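Local atomic coordinates of eukaryotic Translation Initiation 4E (Schistosoma mansoni, PDB entry 3HXI), a protein that binds the 5' cap of messenger RNA to start translation, and probably recruits partner factors that a bound 4E-BP peptide keeps away. Residues A[51-56]-A[60-65]; A[101-106]-A[135-140]. One frame throughout, in Å; residues are numbered along the deposited sequence.

In the fold
Both interactions reach the same curved antiparallel sheet, but they sit at different depths. Interaction 1 is a partly buried, local contact: the loop 51-56 that leaves helix 42-50 leans on the start of strand 63-68, with a lysine chain among its apolar groups. Interaction 2 lies near the centre of the chain and is wholly buried, with leucine and valine methyls joining helix 96-108 to strand 134-139. The two are stitched together by a salt bridge, R54 NH1 to D101 OD1 at 2.8 Å, tying loop to helix. Each also reaches the cap analogue, interaction 1 through a backbone carbonyl at a ribose and a tyrosine hydroxyl near the cap methyl, interaction 2 through a tryptophan edge at that methyl.

Interaction 1: residues A[51-56]-A[60-65]. With GTG (7-methyl-guanosine-5'-triphosphate-5'-guanosine), chain C.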
loop_
_atom_site.group_PDB
_atom_site.type_symbol
_atom_site.label_atom_id
_atom_site.label_comp_id
_atom_site.label_asym_id
_atom_site.label_seq_id
_atom_site.Cartn_x
_atom_site.Cartn_y
_atom_site.Cartn_z
ATOM N N HIS A 51 13.479 -10.534 4.524
ATOM C CA HIS A 51 14.144 -11.250 3.435
ATOM C C HIS A 51 14.028 -10.569 2.074
ATOM O O HIS A 51 14.328 -11.170 1.040
ATOM C CB HIS A 51 13.598 -12.672 3.346
ATOM C CG HIS A 51 13.890 -13.497 4.559
ATOM N ND1 HIS A 51 13.030 -14.467 5.025
ATOM C CD2 HIS A 51 14.943 -13.486 5.413
ATOM C CE1 HIS A 51 13.545 -15.030 6.104
ATOM N NE2 HIS A 51 14.703 -14.449 6.364
ATOM N N THR A 52 13.567 -9.324 2.073
ATOM C CA THR A 52 13.459 -8.550 0.848
ATOM C C THR A 52 14.046 -7.179 1.124
ATOM O O THR A 52 14.237 -6.811 2.283
ATOM C CB THR A 52 12.001 -8.423 0.367
ATOM O OG1 THR A 52 11.201 -7.879 1.424
ATOM C CG2 THR A 52 11.439 -9.784 -0.035
ATOM N N VAL A 53 14.324 -6.428 0.060
ATOM C CA VAL A 53 15.052 -5.167 0.171
ATOM C C VAL A 53 14.273 -4.131 1.018
ATOM O O VAL A 53 13.037 -4.036 0.906
ATOM C CB VAL A 53 15.424 -4.653 -1.245
ATOM C CG1 VAL A 53 14.157 -4.422 -2.109
ATOM C CG2 VAL A 53 16.344 -3.409 -1.187
ATOM N N ARG A 54 14.977 -3.398 1.890
ATOM C CA ARG A 54 14.357 -2.302 2.664
ATOM C C ARG A 54 14.055 -1.102 1.764
ATOM O O ARG A 54 14.839 -0.817 0.863
ATOM C CB ARG A 54 15.252 -1.849 3.824
ATOM C CG ARG A 54 15.568 -2.905 4.865
ATOM C CD ARG A 54 14.593 -2.821 6.026
ATOM N NE ARG A 54 13.230 -3.178 5.624
ATOM C CZ ARG A 54 12.140 -2.688 6.215
ATOM N NH1 ARG A 54 10.938 -3.053 5.812
ATOM N NH2 ARG A 54 12.260 -1.824 7.211
ATOM N N PRO A 55 12.919 -0.395 1.995
ATOM C CA PRO A 55 12.656 0.807 1.189
ATOM C C PRO A 55 13.845 1.782 1.067
ATOM O O PRO A 55 14.052 2.366 -0.002
ATOM C CB PRO A 55 11.474 1.465 1.907
ATOM C CG PRO A 55 10.740 0.314 2.527
ATOM C CD PRO A 55 11.821 -0.671 2.945
ATOM N N ARG A 56 14.632 1.958 2.127
ATOM C CA ARG A 56 15.710 2.942 2.062
ATOM C C ARG A 56 16.872 2.487 1.183
ATOM O O ARG A 56 17.677 3.311 0.752
ATOM C CB ARG A 56 16.175 3.338 3.465
ATOM N N TYR A 60 16.042 3.421 -7.535
ATOM C CA TYR A 60 14.933 4.203 -8.087
ATOM C C TYR A 60 14.192 3.458 -9.196
ATOM O O TYR A 60 14.816 2.783 -10.028
ATOM C CB TYR A 60 15.405 5.550 -8.614
ATOM C CG TYR A 60 15.900 6.511 -7.556
ATOM C CD1 TYR A 60 15.108 6.854 -6.457
ATOM C CD2 TYR A 60 17.151 7.106 -7.674
ATOM C CE1 TYR A 60 15.567 7.756 -5.488
ATOM C CE2 TYR A 60 17.612 8.004 -6.722
ATOM C CZ TYR A 60 16.820 8.329 -5.638
ATOM O OH TYR A 60 17.297 9.229 -4.702
ATOM N N GLY A 61 12.866 3.572 -9.185
ATOM C CA GLY A 61 12.015 2.965 -10.209
ATOM C C GLY A 61 11.684 1.496 -9.997
ATOM O O GLY A 61 10.948 0.915 -10.815
ATOM N N LYS A 62 12.244 0.886 -8.942
ATOM C CA LYS A 62 11.922 -0.499 -8.538
ATOM C C LYS A 62 10.916 -0.406 -7.406
ATOM O O LYS A 62 11.198 0.212 -6.388
ATOM C CB LYS A 62 13.160 -1.254 -8.064
ATOM C CG LYS A 62 12.845 -2.608 -7.369
ATOM C CD LYS A 62 14.111 -3.437 -7.113
ATOM C CE LYS A 62 13.923 -4.388 -5.925
ATOM N NZ LYS A 62 14.963 -5.469 -5.913
ATOM N N ASP A 63 9.739 -0.985 -7.593
ATOM C CA ASP A 63 8.625 -0.703 -6.703
ATOM C C ASP A 63 8.204 -1.951 -5.926
ATOM O O ASP A 63 8.464 -3.070 -6.359
ATOM C CB ASP A 63 7.433 -0.136 -7.497
ATOM C CG ASP A 63 7.759 1.175 -8.225
ATOM O OD1 ASP A 63 8.795 1.775 -7.931
ATOM O OD2 ASP A 63 6.966 1.620 -9.096
ATOM N N LEU A 64 7.547 -1.734 -4.789
ATOM C CA LEU A 64 7.029 -2.795 -3.935
ATOM C C LEU A 64 5.505 -2.678 -3.888
ATOM O O LEU A 64 4.967 -1.580 -3.681
ATOM C CB LEU A 64 7.578 -2.651 -2.518
ATOM C CG LEU A 64 9.089 -2.465 -2.362
ATOM C CD1 LEU A 64 9.433 -2.169 -0.881
ATOM C CD2 LEU A 64 9.822 -3.700 -2.881
ATOM N N TYR A 65 4.830 -3.809 -4.091
ATOM C CA TYR A 65 3.359 -3.883 -4.066
ATOM C C TYR A 65 2.933 -4.936 -3.060
ATOM O O TYR A 65 3.420 -6.078 -3.125
ATOM C CB TYR A 65 2.819 -4.298 -5.450
ATOM C CG TYR A 65 2.839 -3.211 -6.519
ATOM C CD1 TYR A 65 1.646 -2.570 -6.906
ATOM C CD2 TYR A 65 4.041 -2.819 -7.136
ATOM C CE1 TYR A 65 1.650 -1.566 -7.876
ATOM C CE2 TYR A 65 4.057 -1.817 -8.112
ATOM C CZ TYR A 65 2.851 -1.195 -8.477
ATOM O OH TYR A 65 2.831 -0.182 -9.428
HETATM P PA GTG C . 4.039 4.980 -12.338
HETATM O O1A GTG C . 5.283 4.150 -12.169
HETATM O O2A GTG C . 2.933 4.980 -11.305
HETATM O O3A GTG C . 4.366 6.518 -12.666
HETATM P PB GTG C . 5.741 7.310 -12.555
HETATM O O1B GTG C . 6.350 7.167 -11.182
HETATM O O2B GTG C . 5.443 8.702 -13.103
HETATM O O3B GTG C . 6.610 6.550 -13.674
HETATM N N9A GTG C . 1.102 1.489 -15.150
HETATM C C8A GTG C . 1.130 1.774 -13.844
HETATM N N7A GTG C . 0.201 1.018 -13.216
HETATM C C7X GTG C . -0.047 1.067 -11.753
HETATM C C5A GTG C . -0.398 0.269 -14.144
HETATM C C6A GTG C . -1.423 -0.680 -14.048
HETATM O O6A GTG C . -1.972 -0.986 -12.964
HETATM N N1A GTG C . -1.843 -1.273 -15.194
HETATM C C2A GTG C . -1.252 -0.959 -16.390
HETATM N N2A GTG C . -1.646 -1.537 -17.539
HETATM N N3A GTG C . -0.259 -0.045 -16.474
HETATM C C4A GTG C . 0.175 0.563 -15.356
HETATM O O5D GTG C . 3.365 4.487 -13.684
HETATM C C5D GTG C . 4.120 4.532 -14.890
HETATM C C4D GTG C . 3.317 3.896 -16.003
HETATM O O4D GTG C . 3.184 2.509 -15.728
HETATM C C3D GTG C . 1.901 4.422 -16.121
HETATM O O3D GTG C . 1.859 5.644 -16.855
HETATM C C2D GTG C . 1.215 3.279 -16.830
HETATM O O2D GTG C . 1.485 3.348 -18.239
HETATM C C1D GTG C . 1.927 2.068 -16.239
HETATM P PG GTG C . 8.181 6.718 -13.966
HETATM O O1G GTG C . 8.940 7.292 -12.812
HETATM O O2G GTG C . 8.339 7.331 -15.347
HETATM O O5E GTG C . 8.577 5.167 -14.105
HETATM C C5E GTG C . 8.638 4.335 -12.948
HETATM C C4E GTG C . 9.126 2.954 -13.333
HETATM O O4E GTG C . 8.171 2.357 -14.215
HETATM C C3E GTG C . 10.436 2.978 -14.100
HETATM O O3E GTG C . 11.096 1.728 -13.842
HETATM C C2E GTG C . 10.018 2.998 -15.563
HETATM O O2E GTG C . 11.017 2.451 -16.440
HETATM C C1E GTG C . 8.779 2.116 -15.499
HETATM N N9B GTG C . 7.726 2.345 -16.508
HETATM C C8B GTG C . 7.152 3.670 -16.489
HETATM N N7B GTG C . 6.142 3.548 -17.535
HETATM C C5B GTG C . 6.170 2.268 -18.014
HETATM C C6B GTG C . 5.395 1.558 -19.047
HETATM O O6B GTG C . 4.498 2.202 -19.655
HETATM N N1B GTG C . 5.703 0.254 -19.297
HETATM C C2B GTG C . 6.694 -0.409 -18.607
HETATM N N2B GTG C . 6.981 -1.710 -18.862
HETATM N N3B GTG C . 7.438 0.187 -17.643
HETATM C C4B GTG C . 7.203 1.476 -17.324
#
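L64 points its methyls from strand 63-68 at the loop 51-56. CD1 faces the P55 ring, whose CG is 4.4 Å away, and CD2 faces CG1 of V53 at 4.5 Å. This is the buried part of the contact, and W100 and F126 close in on both P55 and L64, so that loop, helix 96-108 and sheet meet around one leucine.

Towards the surface the packing changes character. V53 and K62 are both partly exposed, and here the lysine's aliphatic chain does the touching: CE lies 3.8 Å from V53 CG1. K62 gets there by stretching out fully, with CG anti to the backbone N (chi1 169°) and every later torsion also extended. The same valine methyl, CG1, thus serves both halves, against L64 on the inside and K62 on the outside.

One residue before the lysine, the segment turns to the ligand. G61 O accepts a 3.1 Å hydrogen bond from O3E, a ribose hydroxyl of the second guanosine, and Y65 OH comes to 3.9 Å from the cap methyl C7X. L64 faces the helix-backed side of the sheet, G61 and Y65 the cap: the strand has its other side in the cap-binding cleft of the eIF4E fold.

Interaction 2: residues A[101-106]-A[135-140]; sequences DELLML and LSVWLT. With GTG (7-methyl-guanosine-5'-triphosphate-5'-guanosine), chain C.
L103 reaches from helix 96-108 to the methyls of L135 and V137 on strand 134-139, a helix-on-sheet packing within the eIF4E fold, in which long helices back the convex side of a curved antiparallel sheet and the cap lies in the concave side. The helix and strand segments run almost parallel, 14° apart, with their axes 10.5 Å from each other, a gap the side chains must fill.

L103 CB heads for the strand but stops short of contact. CG is set anti to the backbone N (chi1 -169°), and it comes to 4.1 Å from V137 CG2. The two branches then divide the work. CD1 makes the closest approach, 3.6 Å to the same V137 CG2. CD2 also lies beside that methyl, at 3.8 Å, and in addition meets L135 CD2 at 3.9 Å and passes 4.1 Å from S136 O. The valine methyl is therefore straddled by the leucine fork, while L135 and L103 run past one another in opposite senses. Helix 145-159 adds L159 against L103 and I155 against V137.

The helix carries quite different chemistry on its other flanks. D101 and E102 make salt bridges to basic side chains of the bound peptide, and M105 packs on one of its apolar residues, so the 4E-BP peptide docks on this side of the helix.

Across the sheet, the next residue after V137 serves the cap. The W138 ring lies nearly parallel to that of W75, the planes about 10° apart, and edge-to-face with F67. The edge of its six-membered ring meets the cap methyl C7X, which lies in the plane of the indole; CZ2 of W138 is 3.8 Å from C7X.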
loop_
_atom_site.group_PDB
_atom_site.type_symbol
_atom_site.label_atom_id
_atom_site.label_comp_id
_atom_site.label_asym_id
_atom_site.label_seq_id
_atom_site.Cartn_x
_atom_site.Cartn_y
_atom_site.Cartn_z
ATOM N N ASP A 101 6.814 0.330 6.812
ATOM C CA ASP A 101 6.478 -0.582 7.914
ATOM C C ASP A 101 5.179 -0.203 8.642
ATOM O O ASP A 101 4.379 -1.068 8.935
ATOM C CB ASP A 101 7.612 -0.674 8.936
ATOM C CG ASP A 101 8.851 -1.379 8.393
ATOM O OD1 ASP A 101 8.789 -1.995 7.295
ATOM O OD2 ASP A 101 9.905 -1.315 9.091
ATOM N N GLU A 102 4.975 1.083 8.931
ATOM C CA GLU A 102 3.744 1.521 9.602
ATOM C C GLU A 102 2.532 1.276 8.705
ATOM O O GLU A 102 1.448 0.865 9.175
ATOM C CB GLU A 102 3.807 3.014 9.949
ATOM C CG GLU A 102 4.827 3.364 11.044
ATOM C CD GLU A 102 4.591 2.585 12.337
ATOM O OE1 GLU A 102 3.434 2.490 12.812
ATOM O OE2 GLU A 102 5.584 2.104 12.899
ATOM N N LEU A 103 2.708 1.562 7.421
ATOM C CA LEU A 103 1.620 1.386 6.469
ATOM C C LEU A 103 1.204 -0.083 6.398
ATOM O O LEU A 103 0.008 -0.406 6.504
ATOM C CB LEU A 103 1.975 1.934 5.084
ATOM C CG LEU A 103 0.792 2.029 4.090
ATOM C CD1 LEU A 103 -0.297 2.965 4.626
ATOM C CD2 LEU A 103 1.253 2.452 2.702
ATOM N N LEU A 104 2.180 -0.970 6.246
ATOM C CA LEU A 104 1.894 -2.391 6.121
ATOM C C LEU A 104 1.327 -2.977 7.411
ATOM O O LEU A 104 0.434 -3.808 7.371
ATOM C CB LEU A 104 3.144 -3.156 5.652
ATOM C CG LEU A 104 3.750 -2.758 4.299
ATOM C CD1 LEU A 104 4.714 -3.846 3.874
ATOM C CD2 LEU A 104 2.700 -2.460 3.186
ATOM N N MET A 105 1.819 -2.506 8.560
ATOM C CA MET A 105 1.252 -2.913 9.840
ATOM C C MET A 105 -0.240 -2.543 9.923
ATOM O O MET A 105 -1.066 -3.357 10.324
ATOM C CB MET A 105 2.039 -2.334 11.012
ATOM C CG MET A 105 3.324 -3.120 11.324
ATOM S SD MET A 105 4.031 -2.631 12.929
ATOM C CE MET A 105 4.485 -0.927 12.621
ATOM N N LEU A 106 -0.573 -1.322 9.522
ATOM C CA LEU A 106 -1.954 -0.856 9.530
ATOM C C LEU A 106 -2.811 -1.767 8.640
ATOM O O LEU A 106 -3.904 -2.177 9.035
ATOM C CB LEU A 106 -2.019 0.608 9.081
ATOM C CG LEU A 106 -3.388 1.225 8.750
ATOM C CD1 LEU A 106 -4.381 1.133 9.914
ATOM C CD2 LEU A 106 -3.214 2.662 8.265
ATOM N N LEU A 135 4.137 6.776 -1.675
ATOM C CA LEU A 135 3.481 5.598 -1.107
ATOM C C LEU A 135 2.009 5.748 -1.446
ATOM O O LEU A 135 1.500 6.869 -1.459
ATOM C CB LEU A 135 3.641 5.539 0.412
ATOM C CG LEU A 135 4.870 4.872 1.040
ATOM C CD1 LEU A 135 6.077 5.828 0.989
ATOM C CD2 LEU A 135 4.592 4.487 2.501
ATOM N N SER A 136 1.329 4.637 -1.687
ATOM C CA SER A 136 -0.072 4.675 -2.097
ATOM C C SER A 136 -0.808 3.559 -1.381
ATOM O O SER A 136 -0.226 2.519 -1.101
ATOM C CB SER A 136 -0.186 4.428 -3.602
ATOM O OG SER A 136 0.250 5.543 -4.347
ATOM N N VAL A 137 -2.092 3.770 -1.117
ATOM C CA VAL A 137 -2.973 2.691 -0.708
ATOM C C VAL A 137 -4.118 2.667 -1.708
ATOM O O VAL A 137 -4.806 3.668 -1.895
ATOM C CB VAL A 137 -3.536 2.898 0.694
ATOM C CG1 VAL A 137 -4.661 1.883 0.978
ATOM C CG2 VAL A 137 -2.431 2.813 1.729
ATOM N N TRP A 138 -4.316 1.510 -2.325
ATOM C CA TRP A 138 -5.344 1.312 -3.338
ATOM C C TRP A 138 -6.613 0.791 -2.674
ATOM O O TRP A 138 -6.545 -0.140 -1.854
ATOM C CB TRP A 138 -4.830 0.267 -4.325
ATOM C CG TRP A 138 -3.784 0.773 -5.295
ATOM C CD1 TRP A 138 -2.826 1.739 -5.081
ATOM C CD2 TRP A 138 -3.593 0.305 -6.629
ATOM N NE1 TRP A 138 -2.047 1.888 -6.216
ATOM C CE2 TRP A 138 -2.509 1.028 -7.181
ATOM C CE3 TRP A 138 -4.233 -0.672 -7.414
ATOM C CZ2 TRP A 138 -2.063 0.823 -8.498
ATOM C CZ3 TRP A 138 -3.796 -0.872 -8.712
ATOM C CH2 TRP A 138 -2.701 -0.140 -9.239
ATOM N N LEU A 139 -7.740 1.402 -3.044
ATOM C CA LEU A 139 -9.064 1.156 -2.475
ATOM C C LEU A 139 -9.981 0.653 -3.576
ATOM O O LEU A 139 -9.783 0.976 -4.747
ATOM C CB LEU A 139 -9.645 2.461 -1.914
ATOM C CG LEU A 139 -8.940 3.115 -0.718
ATOM C CD1 LEU A 139 -9.865 4.131 -0.044
ATOM C CD2 LEU A 139 -8.545 2.064 0.311
ATOM N N THR A 140 -11.002 -0.113 -3.211
ATOM C CA THR A 140 -11.820 -0.786 -4.229
ATOM C C THR A 140 -12.860 0.102 -4.936
ATOM O O THR A 140 -13.308 -0.234 -6.042
ATOM C CB THR A 140 -12.494 -2.045 -3.654
ATOM O OG1 THR A 140 -13.002 -2.848 -4.727
ATOM C CG2 THR A 140 -13.618 -1.666 -2.715
HETATM P PA GTG C . 4.039 4.980 -12.338
HETATM O O1A GTG C . 5.283 4.150 -12.169
HETATM O O2A GTG C . 2.933 4.980 -11.305
HETATM O O3A GTG C . 4.366 6.518 -12.666
HETATM P PB GTG C . 5.741 7.310 -12.555
HETATM O O1B GTG C . 6.350 7.167 -11.182
HETATM O O2B GTG C . 5.443 8.702 -13.103
HETATM O O3B GTG C . 6.610 6.550 -13.674
HETATM N N9A GTG C . 1.102 1.489 -15.150
HETATM C C8A GTG C . 1.130 1.774 -13.844
HETATM N N7A GTG C . 0.201 1.018 -13.216
HETATM C C7X GTG C . -0.047 1.067 -11.753
HETATM C C5A GTG C . -0.398 0.269 -14.144
HETATM C C6A GTG C . -1.423 -0.680 -14.048
HETATM O O6A GTG C . -1.972 -0.986 -12.964
HETATM N N1A GTG C . -1.843 -1.273 -15.194
HETATM C C2A GTG C . -1.252 -0.959 -16.390
HETATM N N2A GTG C . -1.646 -1.537 -17.539
HETATM N N3A GTG C . -0.259 -0.045 -16.474
HETATM C C4A GTG C . 0.175 0.563 -15.356
HETATM O O5D GTG C . 3.365 4.487 -13.684
HETATM C C5D GTG C . 4.120 4.532 -14.890
HETATM C C4D GTG C . 3.317 3.896 -16.003
HETATM O O4D GTG C . 3.184 2.509 -15.728
HETATM C C3D GTG C . 1.901 4.422 -16.121
HETATM O O3D GTG C . 1.859 5.644 -16.855
HETATM C C2D GTG C . 1.215 3.279 -16.830
HETATM O O2D GTG C . 1.485 3.348 -18.239
HETATM C C1D GTG C . 1.927 2.068 -16.239
HETATM P PG GTG C . 8.181 6.718 -13.966
HETATM O O1G GTG C . 8.940 7.292 -12.812
HETATM O O2G GTG C . 8.339 7.331 -15.347
HETATM O O5E GTG C . 8.577 5.167 -14.105
HETATM C C5E GTG C . 8.638 4.335 -12.948
HETATM C C4E GTG C . 9.126 2.954 -13.333
HETATM O O4E GTG C . 8.171 2.357 -14.215
HETATM C C3E GTG C . 10.436 2.978 -14.100
HETATM O O3E GTG C . 11.096 1.728 -13.842
HETATM C C2E GTG C . 10.018 2.998 -15.563
HETATM O O2E GTG C . 11.017 2.451 -16.440
HETATM C C1E GTG C . 8.779 2.116 -15.499
HETATM N N9B GTG C . 7.726 2.345 -16.508
HETATM C C8B GTG C . 7.152 3.670 -16.489
HETATM N N7B GTG C . 6.142 3.548 -17.535
HETATM C C5B GTG C . 6.170 2.268 -18.014
HETATM C C6B GTG C . 5.395 1.558 -19.047
HETATM O O6B GTG C . 4.498 2.202 -19.655
HETATM N N1B GTG C . 5.703 0.254 -19.297
HETATM C C2B GTG C . 6.694 -0.409 -18.607
HETATM N N2B GTG C . 6.981 -1.710 -18.862
HETATM N N3B GTG C . 7.438 0.187 -17.643
HETATM C C4B GTG C . 7.203 1.476 -17.324
#